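Local coordinates for deferrochelatase (Vibrio cholerae, PDB 5DE0), which binds heme b and probably acts as a peroxidase, as a member of the dye-decolorizing (DyP-type) family, at residues Thr149-Pro152 / Lys156-Glu159; Val220-Lys223 / Gly228-Ile231; Leu99-Ala104 / Leu248-Cys253. All blocks are in the same frame, centred on the assembly; numbering follows the deposited sequence.

In the fold
From the N terminus, strand 98-104 in the sheet of the N-terminal half opens the longest closure: it meets strand 247-253 of the C-terminal sheet in contact 3, with 143 residues lying between the segments. Contacts 1 and 2 both fall inside this span, one after the other and without crossing. Contact 1 folds the heme-binding loop 149-152 back against helix 155-161. Contact 2 closes the short loop between helix 216-220 and strand 232-239. The centres of contacts 1 and 2 are about 11 Å apart, and Pro-152 packs on Ile-231. Ile-231 in turn reaches Ala-251 and Phe-249 of contact 3, and all three contacts adjoin the same heme.

Contact 1 (Thr149-Pro152 / Lys156-Glu159); sequences TENP and KRAE. With HEM (protoporphyrin IX containing Fe), chain F.
The amide of Asn-151 and the guanidinium of Arg-157 stand almost at right angles, their planes 83° apart, and both Asn-151 ND2 and Pro-152 O approach the guanidinium obliquely. The loop that brings them there follows directly on the GXXDG motif of DyP-type peroxidases, whose last residue, Gly-148, also hydrogen-bonds the heme through its backbone N. Asn-151 ND2 and Arg-157 NH2 lie 3.1 Å apart but are both donors; each side chain has stronger partners, Asn-151 OD1 taking the backbone N of Arg-233 and the guanidinium reaching Leu-12 O and Glu-14. Across the contact, Arg-157 NE gives a weak, bent bond of 2.8 Å to Pro-152 O (128°). Its chain, extended from CG to NE, runs alongside the proline, with Arg-157 CG 3.9 Å from Pro-152 CB. Lys-156, bent at its last torsion, brings NZ to 3.3 Å from Pro-152 CA. At the other end of the loop the backbone holds the cofactor: Glu-150 N donates to the propionate oxygen O2D of the heme at 2.8 Å and 158°, while Glu-150 CG lies 3.3 Å from O1A of the other propionate.

Contact 2 (Val220-Lys223 / Gly228-Ile231); sequences VDIK and GLKI. With HEM (protoporphyrin IX containing Fe), chain F.
Ile-222 and Leu-229 make the close-packed part of this contact, joined through both backbone and side chain. Leu-229 N donates to Ile-222 O at 2.7 Å in a practically straight bond (177°), and the same oxygen receives a CA-H...O contact from Gly-228 CA. Beside this bond the two branched side chains cross obliquely. Ile-222 has CG2 anti to its own backbone N, which carries this methyl to 3.8 Å from Leu-229 CD1; Thr-261 of helix 257-266 packs on both residues. The outer side is much looser. Lys-223 touches Gly-228 N with its CB alone, at 3.6 Å, and its extended chain then leads away from the other segment. An inverse gamma turn centred on Asp-221, closed by a weak bond from Ile-222 N to Val-220 O, takes the chain out of helix 216-220 and into the loop that runs on to strand 232-239. The turn sits at the heme rim, where Asp-221 OD2 comes within 3.2 Å of the propionate oxygen O2A; two carboxylates so close would probably raise the pKa of one of them. The residues at the far ends of the segments lie on opposite faces of the porphyrin: Val-220 CG2 lies 3.6 Å from C3A of the heme, and Ile-231 CD1 lies 3.9 Å from its meso carbon CHB.

Contact 3 (Leu99-Ala104 / Leu248-Cys253); sequences LIHCHA and LFIAYC. With HEM (protoporphyrin IX containing Fe), chain F.
His-101 meets Tyr-252 at its rim and Ile-250 over one face, and these two approaches make up most of the contact between strands 99-104 and 248-253. The rings of His-101 and Tyr-252 lie rim to rim, with planes 30° apart and neither over the other. Their polar ends join: ND1 of His-101 and OH of Tyr-252 share a hydrogen bond of 2.7 Å in which either could be the donor, the hydroxyl lying near the imidazole plane. Tyr-252 reaches it because its CG stands anti to the carbonyl carbon (chi1 -67°), which swings OH across the gap although the side chain does not start out toward the other strand. Ile-250 comes over a face of the imidazole. With both torsions anti its chain is fully extended, and CD1 makes a CH-pi contact 4.2 Å from the centroid of the ring. The same methyl also meets Leu-99 CD2, at 4.1 Å, where the two aliphatic chains cross. Tyr-21 packs beside His-101 and Ile-250, and His-234 comes edge-to-face with His-101. On the reverse side of its strand Phe-249 points to the cofactor: its ring lies nearly parallel to the porphyrin and displaced from it, with heme C3B 3.4 Å above the phenyl plane. The strands themselves cross at 97°, with axes 10.9 Å apart, so this contact runs through side chains and no backbone bonds cross it. Each strand is central in its own four-stranded antiparallel sheet of order 2-3-1-4, and the meeting of two such sheets in the buried centre of one chain is characteristic of the paired ferredoxin-like domains of DyP-type peroxidases, akin to the dimeric alpha+beta barrel.

Contact 1 (Thr149-Pro152 / Lys156-Glu159)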
loop_
_atom_site.group_PDB
_atom_site.type_symbol
_atom_site.label_atom_id
_atom_site.label_comp_id
_atom_site.label_asym_id
_atom_site.label_seq_id
_atom_site.Cartn_x
_atom_site.Cartn_y
_atom_site.Cartn_z
ATOM N N THR B 149 -22.711 6.539 1.037
ATOM C CA THR B 149 -24.133 6.201 0.979
ATOM C C THR B 149 -24.961 7.271 0.266
ATOM O O THR B 149 -25.752 6.956 -0.624
ATOM C CB THR B 149 -24.709 5.980 2.391
ATOM O OG1 THR B 149 -24.034 4.881 3.017
ATOM C CG2 THR B 149 -26.199 5.680 2.322
ATOM N N GLU B 150 -24.774 8.530 0.651
ATOM C CA GLU B 150 -25.515 9.629 0.039
ATOM C C GLU B 150 -24.706 10.334 -1.045
ATOM O O GLU B 150 -25.070 11.421 -1.492
ATOM C CB GLU B 150 -25.952 10.640 1.104
ATOM C CG GLU B 150 -26.874 10.060 2.172
ATOM C CD GLU B 150 -28.205 9.592 1.610
ATOM O OE1 GLU B 150 -28.677 10.182 0.616
ATOM O OE2 GLU B 150 -28.778 8.630 2.163
ATOM N N ASN B 151 -23.605 9.716 -1.461
ATOM C CA ASN B 151 -22.793 10.250 -2.548
ATOM C C ASN B 151 -23.596 10.223 -3.845
ATOM O O ASN B 151 -24.195 9.197 -4.177
ATOM C CB ASN B 151 -21.497 9.447 -2.694
ATOM C CG ASN B 151 -20.371 10.247 -3.336
ATOM O OD1 ASN B 151 -20.218 11.444 -3.089
ATOM N ND2 ASN B 151 -19.572 9.580 -4.160
ATOM N N PRO B 152 -23.624 11.352 -4.575
ATOM C CA PRO B 152 -24.373 11.485 -5.832
ATOM C C PRO B 152 -24.134 10.318 -6.788
ATOM O O PRO B 152 -23.048 9.735 -6.792
ATOM C CB PRO B 152 -23.838 12.792 -6.417
ATOM C CG PRO B 152 -23.467 13.591 -5.222
ATOM C CD PRO B 152 -22.941 12.606 -4.213
ATOM N N LYS B 156 -26.519 13.043 -11.796
ATOM C CA LYS B 156 -26.387 14.200 -10.918
ATOM C C LYS B 156 -24.947 14.399 -10.454
ATOM O O LYS B 156 -24.598 15.460 -9.938
ATOM C CB LYS B 156 -27.329 14.079 -9.716
ATOM C CG LYS B 156 -27.287 12.756 -8.974
ATOM C CD LYS B 156 -28.526 12.589 -8.100
ATOM C CE LYS B 156 -28.595 11.207 -7.469
ATOM N NZ LYS B 156 -27.634 11.046 -6.348
ATOM N N ARG B 157 -24.113 13.386 -10.657
ATOM C CA ARG B 157 -22.682 13.515 -10.404
ATOM C C ARG B 157 -22.069 14.600 -11.284
ATOM O O ARG B 157 -21.232 15.381 -10.833
ATOM C CB ARG B 157 -21.969 12.186 -10.645
ATOM C CG ARG B 157 -22.006 11.254 -9.453
ATOM C CD ARG B 157 -21.419 9.894 -9.773
ATOM N NE ARG B 157 -20.953 9.242 -8.553
ATOM C CZ ARG B 157 -19.680 9.172 -8.183
ATOM N NH1 ARG B 157 -18.735 9.695 -8.951
ATOM N NH2 ARG B 157 -19.348 8.565 -7.052
ATOM N N ALA B 158 -22.501 14.643 -12.541
ATOM C CA ALA B 158 -21.982 15.604 -13.508
ATOM C C ALA B 158 -22.344 17.042 -13.145
ATOM O O ALA B 158 -21.526 17.947 -13.293
ATOM C CB ALA B 158 -22.498 15.269 -14.901
ATOM N N GLU B 159 -23.567 17.251 -12.669
ATOM C CA GLU B 159 -24.035 18.601 -12.370
ATOM C C GLU B 159 -23.655 19.046 -10.959
ATOM O O GLU B 159 -23.810 20.214 -10.610
ATOM C CB GLU B 159 -25.551 18.697 -12.566
ATOM C CG GLU B 159 -26.361 17.735 -11.717
ATOM C CD GLU B 159 -27.830 17.723 -12.095
ATOM O OE1 GLU B 159 -28.182 17.060 -13.094
ATOM O OE2 GLU B 159 -28.634 18.375 -11.396
HETATM C CHA HEM F . -21.286 11.483 4.653
HETATM C CHB HEM F . -18.618 15.365 3.495
HETATM C CHC HEM F . -14.948 13.708 6.224
HETATM C CHD HEM F . -17.284 9.479 6.646
HETATM C C1A HEM F . -20.888 12.682 4.103
HETATM C C2A HEM F . -21.678 13.532 3.236
HETATM C C3A HEM F . -20.940 14.600 2.915
HETATM C C4A HEM F . -19.656 14.466 3.570
HETATM C CMA HEM F . -21.362 15.779 2.012
HETATM C CAA HEM F . -23.123 13.246 2.770
HETATM C CBA HEM F . -24.080 14.119 3.579
HETATM C CGA HEM F . -25.503 13.747 3.267
HETATM O O1A HEM F . -25.987 12.722 3.813
HETATM O O2A HEM F . -26.151 14.479 2.478
HETATM C C1B HEM F . -17.437 15.294 4.198
HETATM C C2B HEM F . -16.473 16.364 4.327
HETATM C C3B HEM F . -15.456 15.926 5.069
HETATM C C4B HEM F . -15.734 14.547 5.455
HETATM C CMB HEM F . -16.589 17.773 3.703
HETATM C CAB HEM F . -14.233 16.805 5.415
HETATM C CBB HEM F . -13.197 16.344 6.111
HETATM C C1C HEM F . -15.238 12.400 6.555
HETATM C C2C HEM F . -14.381 11.485 7.287
HETATM C C3C HEM F . -15.035 10.312 7.399
HETATM C C4C HEM F . -16.321 10.460 6.746
HETATM C CMC HEM F . -12.974 11.853 7.813
HETATM C CAC HEM F . -14.612 8.986 8.080
HETATM C CBC HEM F . -13.499 8.817 8.799
HETATM C C1D HEM F . -18.600 9.648 6.270
HETATM C C2D HEM F . -19.675 8.726 6.556
HETATM C C3D HEM F . -20.928 9.351 5.930
HETATM C C4D HEM F . -20.483 10.589 5.330
HETATM C CMD HEM F . -19.588 7.391 7.327
HETATM C CAD HEM F . -22.360 8.778 5.949
HETATM C CBD HEM F . -22.576 7.834 4.771
HETATM C CGD HEM F . -22.485 8.598 3.476
HETATM O O1D HEM F . -21.403 8.564 2.836
HETATM O O2D HEM F . -23.493 9.238 3.079
HETATM N NA HEM F . -19.659 13.284 4.285
HETATM N NB HEM F . -16.955 14.202 4.898
HETATM N NC HEM F . -16.411 11.739 6.244
HETATM N ND HEM F . -19.116 10.723 5.552
HETATM FE FE HEM F . -18.073 12.502 5.324
#

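Contact 2 (Val220-Lys223 / Gly228-Ile231)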
loop_
_atom_site.group_PDB
_atom_site.type_symbol
_atom_site.label_atom_id
_atom_site.label_comp_id
_atom_site.label_asym_id
_atom_site.label_seq_id
_atom_site.Cartn_x
_atom_site.Cartn_y
_atom_site.Cartn_z
ATOM N N VAL B 220 -22.467 18.121 7.969
ATOM C CA VAL B 220 -22.217 18.234 6.536
ATOM C C VAL B 220 -23.487 18.233 5.692
ATOM O O VAL B 220 -23.445 18.605 4.517
ATOM C CB VAL B 220 -21.295 17.098 6.039
ATOM C CG1 VAL B 220 -19.987 17.106 6.811
ATOM C CG2 VAL B 220 -21.991 15.753 6.167
ATOM N N ASP B 221 -24.609 17.812 6.270
ATOM C CA ASP B 221 -25.881 17.888 5.558
ATOM C C ASP B 221 -26.438 19.300 5.684
ATOM O O ASP B 221 -27.302 19.572 6.520
ATOM C CB ASP B 221 -26.884 16.866 6.096
ATOM C CG ASP B 221 -28.165 16.820 5.284
ATOM O OD1 ASP B 221 -29.104 17.577 5.605
ATOM O OD2 ASP B 221 -28.231 16.024 4.323
ATOM N N ILE B 222 -25.929 20.198 4.848
ATOM C CA ILE B 222 -26.305 21.602 4.912
ATOM C C ILE B 222 -27.131 22.028 3.701
ATOM O O ILE B 222 -26.732 21.796 2.554
ATOM C CB ILE B 222 -25.056 22.508 5.004
ATOM C CG1 ILE B 222 -24.182 22.085 6.186
ATOM C CG2 ILE B 222 -25.464 23.969 5.135
ATOM C CD1 ILE B 222 -22.862 22.816 6.251
ATOM N N LYS B 223 -28.290 22.630 3.961
ATOM C CA LYS B 223 -29.085 23.246 2.906
ATOM C C LYS B 223 -29.373 24.696 3.284
ATOM O O LYS B 223 -29.831 24.982 4.390
ATOM C CB LYS B 223 -30.382 22.463 2.656
ATOM C CG LYS B 223 -31.281 22.283 3.878
ATOM C CD LYS B 223 -32.595 21.612 3.492
ATOM C CE LYS B 223 -33.587 21.614 4.645
ATOM N NZ LYS B 223 -34.898 21.020 4.251
ATOM N N GLY B 228 -29.818 21.263 -0.705
ATOM C CA GLY B 228 -28.619 20.660 -0.152
ATOM C C GLY B 228 -27.315 20.969 -0.864
ATOM O O GLY B 228 -27.248 20.903 -2.095
ATOM N N LEU B 229 -26.283 21.319 -0.096
ATOM C CA LEU B 229 -24.947 21.497 -0.653
ATOM C C LEU B 229 -24.336 20.133 -0.895
ATOM O O LEU B 229 -24.032 19.404 0.049
ATOM C CB LEU B 229 -24.056 22.320 0.277
ATOM C CG LEU B 229 -24.632 23.628 0.820
ATOM C CD1 LEU B 229 -23.648 24.319 1.790
ATOM C CD2 LEU B 229 -24.988 24.565 -0.321
ATOM N N LYS B 230 -24.186 19.780 -2.165
ATOM C CA LYS B 230 -23.725 18.447 -2.515
ATOM C C LYS B 230 -22.328 18.447 -3.127
ATOM O O LYS B 230 -21.940 19.379 -3.828
ATOM C CB LYS B 230 -24.724 17.783 -3.464
ATOM C CG LYS B 230 -25.983 17.319 -2.753
ATOM C CD LYS B 230 -27.046 16.835 -3.715
ATOM C CE LYS B 230 -28.175 16.157 -2.961
ATOM N NZ LYS B 230 -28.667 16.995 -1.831
ATOM N N ILE B 231 -21.573 17.393 -2.828
ATOM C CA ILE B 231 -20.236 17.201 -3.379
ATOM C C ILE B 231 -20.086 15.768 -3.876
ATOM O O ILE B 231 -20.839 14.882 -3.474
ATOM C CB ILE B 231 -19.133 17.495 -2.342
ATOM C CG1 ILE B 231 -19.226 16.515 -1.171
ATOM C CG2 ILE B 231 -19.223 18.935 -1.853
ATOM C CD1 ILE B 231 -18.173 16.739 -0.108
HETATM C CHA HEM F . -21.286 11.483 4.653
HETATM C CHB HEM F . -18.618 15.365 3.495
HETATM C CHC HEM F . -14.948 13.708 6.224
HETATM C CHD HEM F . -17.284 9.479 6.646
HETATM C C1A HEM F . -20.888 12.682 4.103
HETATM C C2A HEM F . -21.678 13.532 3.236
HETATM C C3A HEM F . -20.940 14.600 2.915
HETATM C C4A HEM F . -19.656 14.466 3.570
HETATM C CMA HEM F . -21.362 15.779 2.012
HETATM C CAA HEM F . -23.123 13.246 2.770
HETATM C CBA HEM F . -24.080 14.119 3.579
HETATM C CGA HEM F . -25.503 13.747 3.267
HETATM O O1A HEM F . -25.987 12.722 3.813
HETATM O O2A HEM F . -26.151 14.479 2.478
HETATM C C1B HEM F . -17.437 15.294 4.198
HETATM C C2B HEM F . -16.473 16.364 4.327
HETATM C C3B HEM F . -15.456 15.926 5.069
HETATM C C4B HEM F . -15.734 14.547 5.455
HETATM C CMB HEM F . -16.589 17.773 3.703
HETATM C CAB HEM F . -14.233 16.805 5.415
HETATM C CBB HEM F . -13.197 16.344 6.111
HETATM C C1C HEM F . -15.238 12.400 6.555
HETATM C C2C HEM F . -14.381 11.485 7.287
HETATM C C3C HEM F . -15.035 10.312 7.399
HETATM C C4C HEM F . -16.321 10.460 6.746
HETATM C CMC HEM F . -12.974 11.853 7.813
HETATM C CAC HEM F . -14.612 8.986 8.080
HETATM C CBC HEM F . -13.499 8.817 8.799
HETATM C C1D HEM F . -18.600 9.648 6.270
HETATM C C2D HEM F . -19.675 8.726 6.556
HETATM C C3D HEM F . -20.928 9.351 5.930
HETATM C C4D HEM F . -20.483 10.589 5.330
HETATM C CMD HEM F . -19.588 7.391 7.327
HETATM C CAD HEM F . -22.360 8.778 5.949
HETATM C CBD HEM F . -22.576 7.834 4.771
HETATM C CGD HEM F . -22.485 8.598 3.476
HETATM O O1D HEM F . -21.403 8.564 2.836
HETATM O O2D HEM F . -23.493 9.238 3.079
HETATM N NA HEM F . -19.659 13.284 4.285
HETATM N NB HEM F . -16.955 14.202 4.898
HETATM N NC HEM F . -16.411 11.739 6.244
HETATM N ND HEM F . -19.116 10.723 5.552
HETATM FE FE HEM F . -18.073 12.502 5.324
#

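Contact 3 (Leu99-Ala104 / Leu248-Cys253)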
loop_
_atom_site.group_PDB
_atom_site.type_symbol
_atom_site.label_atom_id
_atom_site.label_comp_id
_atom_site.label_asym_id
_atom_site.label_seq_id
_atom_site.Cartn_x
_atom_site.Cartn_y
_atom_site.Cartn_z
ATOM N N LEU B 99 -1.962 18.127 -7.763
ATOM C CA LEU B 99 -2.591 16.881 -7.346
ATOM C C LEU B 99 -2.712 15.920 -8.528
ATOM O O LEU B 99 -3.184 16.296 -9.602
ATOM C CB LEU B 99 -3.974 17.148 -6.738
ATOM C CG LEU B 99 -4.918 15.950 -6.585
ATOM C CD1 LEU B 99 -4.333 14.891 -5.661
ATOM C CD2 LEU B 99 -6.287 16.402 -6.084
ATOM N N ILE B 100 -2.268 14.683 -8.326
ATOM C CA ILE B 100 -2.469 13.624 -9.305
ATOM C C ILE B 100 -3.394 12.563 -8.722
ATOM O O ILE B 100 -3.022 11.856 -7.786
ATOM C CB ILE B 100 -1.139 12.968 -9.726
ATOM C CG1 ILE B 100 -0.202 14.003 -10.352
ATOM C CG2 ILE B 100 -1.391 11.821 -10.698
ATOM C CD1 ILE B 100 1.127 13.435 -10.803
ATOM N N HIS B 101 -4.600 12.459 -9.273
ATOM C CA HIS B 101 -5.596 11.520 -8.763
ATOM C C HIS B 101 -5.928 10.433 -9.784
ATOM O O HIS B 101 -6.378 10.726 -10.894
ATOM C CB HIS B 101 -6.869 12.270 -8.357
ATOM C CG HIS B 101 -8.027 11.377 -8.042
ATOM N ND1 HIS B 101 -9.322 11.685 -8.402
ATOM C CD2 HIS B 101 -8.090 10.188 -7.398
ATOM C CE1 HIS B 101 -10.130 10.722 -7.998
ATOM N NE2 HIS B 101 -9.408 9.802 -7.384
ATOM N N CYS B 102 -5.700 9.181 -9.395
ATOM C CA CYS B 102 -6.015 8.028 -10.231
ATOM C C CYS B 102 -6.816 6.997 -9.443
ATOM O O CYS B 102 -6.644 6.872 -8.233
ATOM C CB CYS B 102 -4.735 7.381 -10.768
ATOM S SG CYS B 102 -3.618 8.486 -11.658
ATOM N N HIS B 103 -7.687 6.262 -10.127
ATOM C CA HIS B 103 -8.320 5.093 -9.525
ATOM C C HIS B 103 -8.570 4.026 -10.587
ATOM O O HIS B 103 -8.882 4.345 -11.733
ATOM C CB HIS B 103 -9.624 5.469 -8.802
ATOM C CG HIS B 103 -10.682 6.046 -9.694
ATOM N ND1 HIS B 103 -11.468 5.269 -10.517
ATOM C CD2 HIS B 103 -11.097 7.322 -9.872
ATOM C CE1 HIS B 103 -12.315 6.043 -11.172
ATOM N NE2 HIS B 103 -12.110 7.293 -10.801
ATOM N N ALA B 104 -8.419 2.763 -10.199
ATOM C CA ALA B 104 -8.530 1.651 -11.139
ATOM C C ALA B 104 -8.984 0.371 -10.444
ATOM O O ALA B 104 -9.153 0.342 -9.225
ATOM C CB ALA B 104 -7.200 1.423 -11.845
ATOM N N LEU B 248 -8.252 8.894 3.194
ATOM C CA LEU B 248 -7.813 9.963 2.317
ATOM C C LEU B 248 -9.058 10.608 1.749
ATOM O O LEU B 248 -9.618 10.129 0.764
ATOM C CB LEU B 248 -6.907 9.442 1.197
ATOM C CG LEU B 248 -6.075 10.468 0.414
ATOM C CD1 LEU B 248 -6.909 11.348 -0.516
ATOM C CD2 LEU B 248 -5.268 11.332 1.363
ATOM N N PHE B 249 -9.497 11.693 2.371
ATOM C CA PHE B 249 -10.690 12.369 1.899
ATOM C C PHE B 249 -10.370 13.233 0.685
ATOM O O PHE B 249 -9.410 14.002 0.689
ATOM C CB PHE B 249 -11.318 13.221 3.003
ATOM C CG PHE B 249 -12.579 13.909 2.575
ATOM C CD1 PHE B 249 -13.801 13.269 2.690
ATOM C CD2 PHE B 249 -12.541 15.187 2.036
ATOM C CE1 PHE B 249 -14.962 13.890 2.287
ATOM C CE2 PHE B 249 -13.702 15.813 1.629
ATOM C CZ PHE B 249 -14.913 15.163 1.755
ATOM N N ILE B 250 -11.186 13.093 -0.353
ATOM C CA ILE B 250 -11.084 13.931 -1.538
ATOM C C ILE B 250 -12.476 14.118 -2.126
ATOM O O ILE B 250 -13.282 13.186 -2.147
ATOM C CB ILE B 250 -10.125 13.327 -2.592
ATOM C CG1 ILE B 250 -10.072 14.200 -3.849
ATOM C CG2 ILE B 250 -10.529 11.905 -2.942
ATOM C CD1 ILE B 250 -9.106 13.696 -4.910
ATOM N N ALA B 251 -12.770 15.332 -2.578
ATOM C CA ALA B 251 -14.088 15.636 -3.117
ATOM C C ALA B 251 -14.006 16.603 -4.291
ATOM O O ALA B 251 -13.122 17.459 -4.346
ATOM C CB ALA B 251 -14.988 16.206 -2.027
ATOM N N TYR B 252 -14.935 16.455 -5.227
ATOM C CA TYR B 252 -15.041 17.361 -6.363
ATOM C C TYR B 252 -16.372 18.100 -6.294
ATOM O O TYR B 252 -17.375 17.537 -5.854
ATOM C CB TYR B 252 -14.922 16.597 -7.684
ATOM C CG TYR B 252 -13.555 15.999 -7.942
ATOM C CD1 TYR B 252 -13.168 14.808 -7.340
ATOM C CD2 TYR B 252 -12.657 16.620 -8.800
ATOM C CE1 TYR B 252 -11.921 14.259 -7.578
ATOM C CE2 TYR B 252 -11.410 16.076 -9.045
ATOM C CZ TYR B 252 -11.047 14.897 -8.431
ATOM O OH TYR B 252 -9.804 14.358 -8.677
ATOM N N CYS B 253 -16.384 19.360 -6.715
ATOM C CA CYS B 253 -17.617 20.141 -6.712
ATOM C C CYS B 253 -17.567 21.295 -7.708
ATOM O O CYS B 253 -16.501 21.845 -7.985
ATOM C CB CYS B 253 -17.905 20.681 -5.312
ATOM S SG CYS B 253 -19.523 21.456 -5.152
HETATM C CHA HEM F . -21.286 11.483 4.653
HETATM C CHB HEM F . -18.618 15.365 3.495
HETATM C CHC HEM F . -14.948 13.708 6.224
HETATM C CHD HEM F . -17.284 9.479 6.646
HETATM C C1A HEM F . -20.888 12.682 4.103
HETATM C C2A HEM F . -21.678 13.532 3.236
HETATM C C3A HEM F . -20.940 14.600 2.915
HETATM C C4A HEM F . -19.656 14.466 3.570
HETATM C CMA HEM F . -21.362 15.779 2.012
HETATM C CAA HEM F . -23.123 13.246 2.770
HETATM C CBA HEM F . -24.080 14.119 3.579
HETATM C CGA HEM F . -25.503 13.747 3.267
HETATM O O1A HEM F . -25.987 12.722 3.813
HETATM O O2A HEM F . -26.151 14.479 2.478
HETATM C C1B HEM F . -17.437 15.294 4.198
HETATM C C2B HEM F . -16.473 16.364 4.327
HETATM C C3B HEM F . -15.456 15.926 5.069
HETATM C C4B HEM F . -15.734 14.547 5.455
HETATM C CMB HEM F . -16.589 17.773 3.703
HETATM C CAB HEM F . -14.233 16.805 5.415
HETATM C CBB HEM F . -13.197 16.344 6.111
HETATM C C1C HEM F . -15.238 12.400 6.555
HETATM C C2C HEM F . -14.381 11.485 7.287
HETATM C C3C HEM F . -15.035 10.312 7.399
HETATM C C4C HEM F . -16.321 10.460 6.746
HETATM C CMC HEM F . -12.974 11.853 7.813
HETATM C CAC HEM F . -14.612 8.986 8.080
HETATM C CBC HEM F . -13.499 8.817 8.799
HETATM C C1D HEM F . -18.600 9.648 6.270
HETATM C C2D HEM F . -19.675 8.726 6.556
HETATM C C3D HEM F . -20.928 9.351 5.930
HETATM C C4D HEM F . -20.483 10.589 5.330
HETATM C CMD HEM F . -19.588 7.391 7.327
HETATM C CAD HEM F . -22.360 8.778 5.949
HETATM C CBD HEM F . -22.576 7.834 4.771
HETATM C CGD HEM F . -22.485 8.598 3.476
HETATM O O1D HEM F . -21.403 8.564 2.836
HETATM O O2D HEM F . -23.493 9.238 3.079
HETATM N NA HEM F . -19.659 13.284 4.285
HETATM N NB HEM F . -16.955 14.202 4.898
HETATM N NC HEM F . -16.411 11.739 6.244
HETATM N ND HEM F . -19.116 10.723 5.552
HETATM FE FE HEM F . -18.073 12.502 5.324
#